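Local coordinates for bifunctional pinoresinol-lariciresinol reductase 1 (Thuja plicata, PDB 1QYD), which catalyses the NADPH-dependent, enantioselective reduction of (-)-pinoresinol to (-)-lariciresinol and on to (+)-secoisolariciresinol in lignan biosynthesis, at residues 290-293 with 294-297; 306-309 with 310-313; 64-67 with 68-71. All blocks are in the same frame, centred on the assembly; numbering follows the deposited sequence.

All three contacts are local, and in each a short helix is joined to the chain just before or after it. Contacts 1 and 3 both hold helix N-termini and both use an acidic N-cap, but E292 of contact 1 is buried at the end of an outer strand of a parallel three-stranded sheet, whereas D66 of contact 3 lies at the surface near the second subunit. Contact 2, partly buried, is the opposite case: helix 305-309 unwinds there into the C-terminus, and the side chains that meet include two tyrosine rings and an arginine, with no capping carboxylate. The centres of contacts 1 and 2 are 25 Å apart; contact 3 belongs to the Rossmann part, its centre 43 Å from that of contact 2.

Contact 1. Residues 290-293 with 294-297; sequences AIEA and TKLY
The carboxylate of E292 reaches forward over the first turn of helix 293-296 and takes up its leading N-H groups. OE1 accepts from T294 N at 2.8 Å, a nearly straight bond (165°) that arrives from above the carboxylate plane, and from T294 OG1 at 3.1 Å through the syn lone pair. The other oxygen, OE2, receives only a weak, bent bond from K295 N at 3.0 Å. E292 CG stands anti to the backbone N (chi1 -162°) and the chain then bends at chi2, which turns the acid onto these donors; the E292 and T294 side chains run side by side. OE1 also accepts from the backbone N of R221, giving this buried oxygen three donors.

E292 is thus the N-cap where strand 290-292, an outer strand of the parallel three-stranded sheet, passes straight into the helix. Strand 217-219 pairs with it: backbone hydrogen bonds join I291 to T217 and Y219, and A293 to Y219.

Among the backbone bonds along the helix, Y297 N donates a hydrogen bond to A293 O at 3.2 Å, while the bond from L296 N to E292 O is long and weak. The Y297 ring passes close to the same A293 oxygen, with CD2 nearest.

The main apolar touch across the contact is L296 CD1 on I291 CG1, at 3.5 Å, the two side chains crossing at about a right angle, and CD1 also rests against E292 O. M218 packs on A293, L296 and Y297, and Y203 of helix 197-207 on A293, T294 and Y297.

Contact 2. Residues 306-309 with 310-313; sequences DSYL and ERYV
R311 curls back against one face of the Y308 ring, at the point where helix 305-309 runs out into the C-terminal tail. With R311 CG between the backbone N and the carbonyl carbon (chi1 63°), the chain runs past Y308 O and brings the guanidinium to that face. The cation-pi contact is off-centre: R311 CZ lies 4.5 Å from the ring centroid and the two planes stand 69° apart. R311 NH2 is nearest to Y308 CD1, so the guanidinium lies toward that side of the ring. A long, weak ion pair links R311 NH2 to D196.

Backbone acceptors close the helix. D306 O takes E310 N at 2.8 Å in the final i to i+4 bond of the helix. L309 O receives Y312 N at 2.8 Å, an i to i+3 link of a turn, with the donor well above the carbonyl plane.

The two phenols find their partners in other parts of the chain. Y308 OH bonds to the carboxylate of E197 and Y312 OH to the backbone oxygen of M175; S307 OG pairs with T304 OG1. The two tyrosine side chains lie side by side, and Y308 CE2 comes to the edge of the Y312 ring, in its plane, 3.7 Å from Y312 CE2. L309 turns to I235 and L239 of helix 229-241.

Both tyrosines thus join an apolar ring contact to a hydroxyl bond at its far end, which ties the last helix and the tail to separate parts of the chain, while the positive charge of R311 probably gains from the electron-rich ring face.

Contact 3. Residues 64-67 with 68-71; sequences LDDH and QRLV
D66 O receives L70 N at 3.0 Å nearly along the C=O axis, and H67 O receives V71 N at 3.0 Å, the first i to i+4 bonds of helix 67-74. D66 is its N-cap and the central residue of an inverse gamma turn, in the loop that follows strand 58-60 of the Rossmann-type sheet, part of the fold that probably binds NADPH. The capping bond itself is weak: D66 OD1 accepts from R69 N at 3.4 Å. R69 adds a long salt bridge of charges alone, since D66 OD1 lies 3.8 Å from R69 NE and well out of the guanidinium plane; carboxylate and guanidinium are turned 61° apart. With an alanine at D66, R69 N would probably lose its side-chain acceptor and keep just the weak bond to D66 O, and the guanidinium would lose its nearby negative charge. D66 OD2 also makes a long, weak ion pair with K259 of the second subunit.

L64 and L70 meet through their CD2 methyls, and L64 also packs on L84 and E95. H67 runs alongside V71, its CG anti to the backbone N (chi1 171°), which brings ND1 to 3.5 Å from V71 CG2.

Contact 1. Residues 290-293 with 294-297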
# COMPACT_ATOMS: atom_id res chain seq x y z
N ALA A 290 -25.28 7.93 -13.78
CA ALA A 290 -25.45 6.56 -13.32
C ALA A 290 -26.67 5.86 -13.87
O ALA A 290 -27.54 6.52 -14.42
CB ALA A 290 -25.56 6.52 -11.81
N ILE A 291 -26.72 4.51 -13.77
CA ILE A 291 -27.87 3.67 -14.12
C ILE A 291 -28.01 2.48 -13.16
O ILE A 291 -27.20 2.30 -12.24
CB ILE A 291 -27.85 3.03 -15.56
CG1 ILE A 291 -26.56 2.32 -15.89
CG2 ILE A 291 -28.22 4.09 -16.54
CD1 ILE A 291 -25.30 3.12 -16.12
N GLU A 292 -29.07 1.66 -13.34
CA GLU A 292 -29.28 0.43 -12.58
C GLU A 292 -29.24 -0.74 -13.56
O GLU A 292 -29.95 -0.75 -14.57
CB GLU A 292 -30.64 0.49 -11.89
CG GLU A 292 -30.89 -0.48 -10.72
CD GLU A 292 -31.17 -1.95 -11.02
OE1 GLU A 292 -30.27 -2.78 -10.88
OE2 GLU A 292 -32.31 -2.26 -11.36
N ALA A 293 -28.46 -1.79 -13.27
CA ALA A 293 -28.30 -2.92 -14.15
C ALA A 293 -29.53 -3.72 -14.48
O ALA A 293 -29.66 -4.19 -15.60
CB ALA A 293 -27.29 -3.85 -13.57
N THR A 294 -30.44 -3.84 -13.51
CA THR A 294 -31.66 -4.64 -13.64
C THR A 294 -32.79 -3.95 -14.37
O THR A 294 -33.56 -4.64 -15.04
CB THR A 294 -32.11 -5.06 -12.25
OG1 THR A 294 -30.95 -5.69 -11.72
CG2 THR A 294 -33.33 -5.96 -12.18
N LYS A 295 -32.91 -2.62 -14.27
CA LYS A 295 -33.86 -1.83 -15.06
C LYS A 295 -33.57 -1.99 -16.56
O LYS A 295 -34.46 -2.35 -17.34
CB LYS A 295 -33.76 -0.33 -14.73
CG LYS A 295 -34.57 0.28 -13.58
CD LYS A 295 -34.14 1.75 -13.40
CE LYS A 295 -34.90 2.40 -12.23
NZ LYS A 295 -34.55 3.80 -11.98
N LEU A 296 -32.30 -1.73 -16.93
CA LEU A 296 -31.78 -1.83 -18.29
C LEU A 296 -31.94 -3.20 -18.94
O LEU A 296 -32.36 -3.32 -20.10
CB LEU A 296 -30.30 -1.52 -18.32
CG LEU A 296 -29.79 -0.13 -18.09
CD1 LEU A 296 -28.39 -0.21 -17.49
CD2 LEU A 296 -29.85 0.63 -19.39
N TYR A 297 -31.60 -4.25 -18.18
CA TYR A 297 -31.68 -5.57 -18.77
C TYR A 297 -32.74 -6.31 -17.99
O TYR A 297 -32.44 -7.09 -17.09
CB TYR A 297 -30.29 -6.23 -18.67
CG TYR A 297 -29.22 -5.28 -19.15
CD1 TYR A 297 -29.19 -4.82 -20.48
CD2 TYR A 297 -28.35 -4.74 -18.22
CE1 TYR A 297 -28.30 -3.80 -20.84
CE2 TYR A 297 -27.47 -3.73 -18.58
CZ TYR A 297 -27.43 -3.26 -19.88
OH TYR A 297 -26.53 -2.27 -20.21

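Contact 2. Residues 306-309 with 310-313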
# COMPACT_ATOMS: atom_id res chain seq x y z
N ASP A 306 -33.22 -16.35 -1.52
CA ASP A 306 -34.03 -17.50 -1.22
C ASP A 306 -33.48 -18.57 -2.13
O ASP A 306 -33.01 -19.60 -1.66
CB ASP A 306 -35.48 -17.17 -1.54
CG ASP A 306 -36.11 -16.11 -0.62
OD1 ASP A 306 -35.76 -14.92 -0.71
OD2 ASP A 306 -36.93 -16.48 0.22
N SER A 307 -33.44 -18.34 -3.43
CA SER A 307 -32.90 -19.32 -4.34
C SER A 307 -31.39 -19.54 -4.23
O SER A 307 -30.91 -20.65 -4.46
CB SER A 307 -33.35 -18.86 -5.71
OG SER A 307 -34.78 -18.74 -5.66
N TYR A 308 -30.63 -18.51 -3.85
CA TYR A 308 -29.20 -18.63 -3.57
C TYR A 308 -28.99 -19.39 -2.25
O TYR A 308 -28.16 -20.31 -2.21
CB TYR A 308 -28.55 -17.26 -3.46
CG TYR A 308 -27.02 -17.32 -3.47
CD1 TYR A 308 -26.37 -17.23 -4.69
CD2 TYR A 308 -26.26 -17.47 -2.30
CE1 TYR A 308 -24.98 -17.30 -4.76
CE2 TYR A 308 -24.86 -17.53 -2.37
CZ TYR A 308 -24.23 -17.44 -3.61
OH TYR A 308 -22.86 -17.50 -3.73
N LEU A 309 -29.70 -19.06 -1.15
CA LEU A 309 -29.57 -19.82 0.09
C LEU A 309 -30.18 -21.23 0.01
O LEU A 309 -29.71 -22.14 0.68
CB LEU A 309 -30.17 -18.96 1.23
CG LEU A 309 -29.24 -17.82 1.71
CD1 LEU A 309 -30.01 -16.79 2.49
CD2 LEU A 309 -28.18 -18.34 2.67
N GLU A 310 -31.12 -21.47 -0.93
CA GLU A 310 -31.78 -22.75 -1.21
C GLU A 310 -30.80 -23.78 -1.77
O GLU A 310 -31.19 -24.74 -2.46
CB GLU A 310 -32.95 -22.46 -2.19
CG GLU A 310 -34.05 -23.47 -2.60
CD GLU A 310 -35.23 -22.87 -3.40
OE1 GLU A 310 -36.26 -22.58 -2.78
OE2 GLU A 310 -35.15 -22.69 -4.62
N ARG A 311 -29.52 -23.60 -1.49
CA ARG A 311 -28.48 -24.54 -1.88
C ARG A 311 -27.37 -24.51 -0.85
O ARG A 311 -26.46 -25.32 -0.90
CB ARG A 311 -27.82 -24.21 -3.23
CG ARG A 311 -27.05 -22.89 -3.33
CD ARG A 311 -26.19 -22.81 -4.61
NE ARG A 311 -25.96 -21.44 -5.09
CZ ARG A 311 -26.67 -20.97 -6.11
NH1 ARG A 311 -27.60 -21.70 -6.73
NH2 ARG A 311 -26.47 -19.74 -6.54
N TYR A 312 -27.37 -23.54 0.05
CA TYR A 312 -26.39 -23.53 1.10
C TYR A 312 -26.81 -24.53 2.17
O TYR A 312 -26.04 -24.89 3.06
CB TYR A 312 -26.30 -22.14 1.66
CG TYR A 312 -24.95 -21.50 1.40
CD1 TYR A 312 -23.86 -21.89 2.16
CD2 TYR A 312 -24.82 -20.51 0.44
CE1 TYR A 312 -22.63 -21.27 1.98
CE2 TYR A 312 -23.59 -19.88 0.23
CZ TYR A 312 -22.49 -20.26 1.01
OH TYR A 312 -21.26 -19.62 0.85
N VAL A 313 -28.09 -24.95 2.08
CA VAL A 313 -28.61 -26.01 2.92
C VAL A 313 -28.88 -27.21 2.00
O VAL A 313 -28.10 -28.15 2.10
CB VAL A 313 -29.89 -25.48 3.71
CG1 VAL A 313 -29.45 -24.14 4.36
CG2 VAL A 313 -31.14 -25.21 2.91
OXT VAL A 313 -29.75 -27.20 1.13

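Contact 3. Residues 64-67 with 68-71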
# COMPACT_ATOMS: atom_id res chain seq x y z
N LEU A 64 1.81 -6.95 -17.15
CA LEU A 64 1.35 -5.56 -17.21
C LEU A 64 2.43 -4.52 -17.39
O LEU A 64 2.17 -3.38 -17.79
CB LEU A 64 0.60 -5.25 -15.96
CG LEU A 64 -0.76 -5.84 -15.93
CD1 LEU A 64 -1.12 -6.12 -14.49
CD2 LEU A 64 -1.72 -4.91 -16.64
N ASP A 65 3.65 -4.97 -17.04
CA ASP A 65 4.85 -4.17 -17.13
C ASP A 65 5.38 -3.99 -18.53
O ASP A 65 6.04 -2.99 -18.82
CB ASP A 65 5.93 -4.78 -16.26
CG ASP A 65 5.84 -4.38 -14.80
OD1 ASP A 65 6.89 -4.05 -14.24
OD2 ASP A 65 4.74 -4.40 -14.24
N ASP A 66 5.09 -4.97 -19.40
CA ASP A 66 5.48 -4.87 -20.79
C ASP A 66 4.46 -4.02 -21.55
O ASP A 66 3.51 -4.51 -22.16
CB ASP A 66 5.55 -6.26 -21.39
CG ASP A 66 6.61 -6.25 -22.47
OD1 ASP A 66 6.27 -6.26 -23.66
OD2 ASP A 66 7.79 -6.22 -22.09
N HIS A 67 4.69 -2.70 -21.48
CA HIS A 67 3.81 -1.71 -22.09
C HIS A 67 3.54 -1.91 -23.57
O HIS A 67 2.39 -1.81 -24.03
CB HIS A 67 4.43 -0.33 -21.84
CG HIS A 67 3.79 0.84 -22.57
ND1 HIS A 67 2.55 0.94 -23.03
CD2 HIS A 67 4.45 2.00 -22.88
CE1 HIS A 67 2.46 2.11 -23.60
NE2 HIS A 67 3.60 2.74 -23.52
N GLN A 68 4.61 -2.23 -24.32
CA GLN A 68 4.45 -2.45 -25.74
C GLN A 68 3.66 -3.70 -26.07
O GLN A 68 2.97 -3.67 -27.08
CB GLN A 68 5.81 -2.53 -26.43
CG GLN A 68 6.82 -3.56 -25.94
CD GLN A 68 7.77 -3.09 -24.85
OE1 GLN A 68 7.41 -2.33 -23.95
NE2 GLN A 68 9.01 -3.59 -24.95
N ARG A 69 3.69 -4.79 -25.28
CA ARG A 69 2.88 -5.95 -25.62
C ARG A 69 1.43 -5.74 -25.22
O ARG A 69 0.49 -6.24 -25.87
CB ARG A 69 3.41 -7.19 -24.95
CG ARG A 69 2.72 -8.48 -25.35
CD ARG A 69 3.72 -9.62 -25.24
NE ARG A 69 4.45 -9.57 -23.98
CZ ARG A 69 5.33 -10.48 -23.56
NH1 ARG A 69 5.63 -11.56 -24.29
NH2 ARG A 69 5.95 -10.24 -22.38
N LEU A 70 1.27 -4.95 -24.15
CA LEU A 70 -0.03 -4.60 -23.65
C LEU A 70 -0.75 -3.85 -24.74
O LEU A 70 -1.82 -4.30 -25.15
CB LEU A 70 0.22 -3.79 -22.43
CG LEU A 70 -0.80 -3.77 -21.34
CD1 LEU A 70 -1.21 -5.16 -20.94
CD2 LEU A 70 -0.18 -3.00 -20.18
N VAL A 71 -0.15 -2.80 -25.33
CA VAL A 71 -0.76 -2.05 -26.44
C VAL A 71 -1.00 -2.89 -27.68
O VAL A 71 -2.00 -2.69 -28.38
CB VAL A 71 0.11 -0.86 -26.84
CG1 VAL A 71 -0.65 0.00 -27.82
CG2 VAL A 71 0.40 0.05 -25.65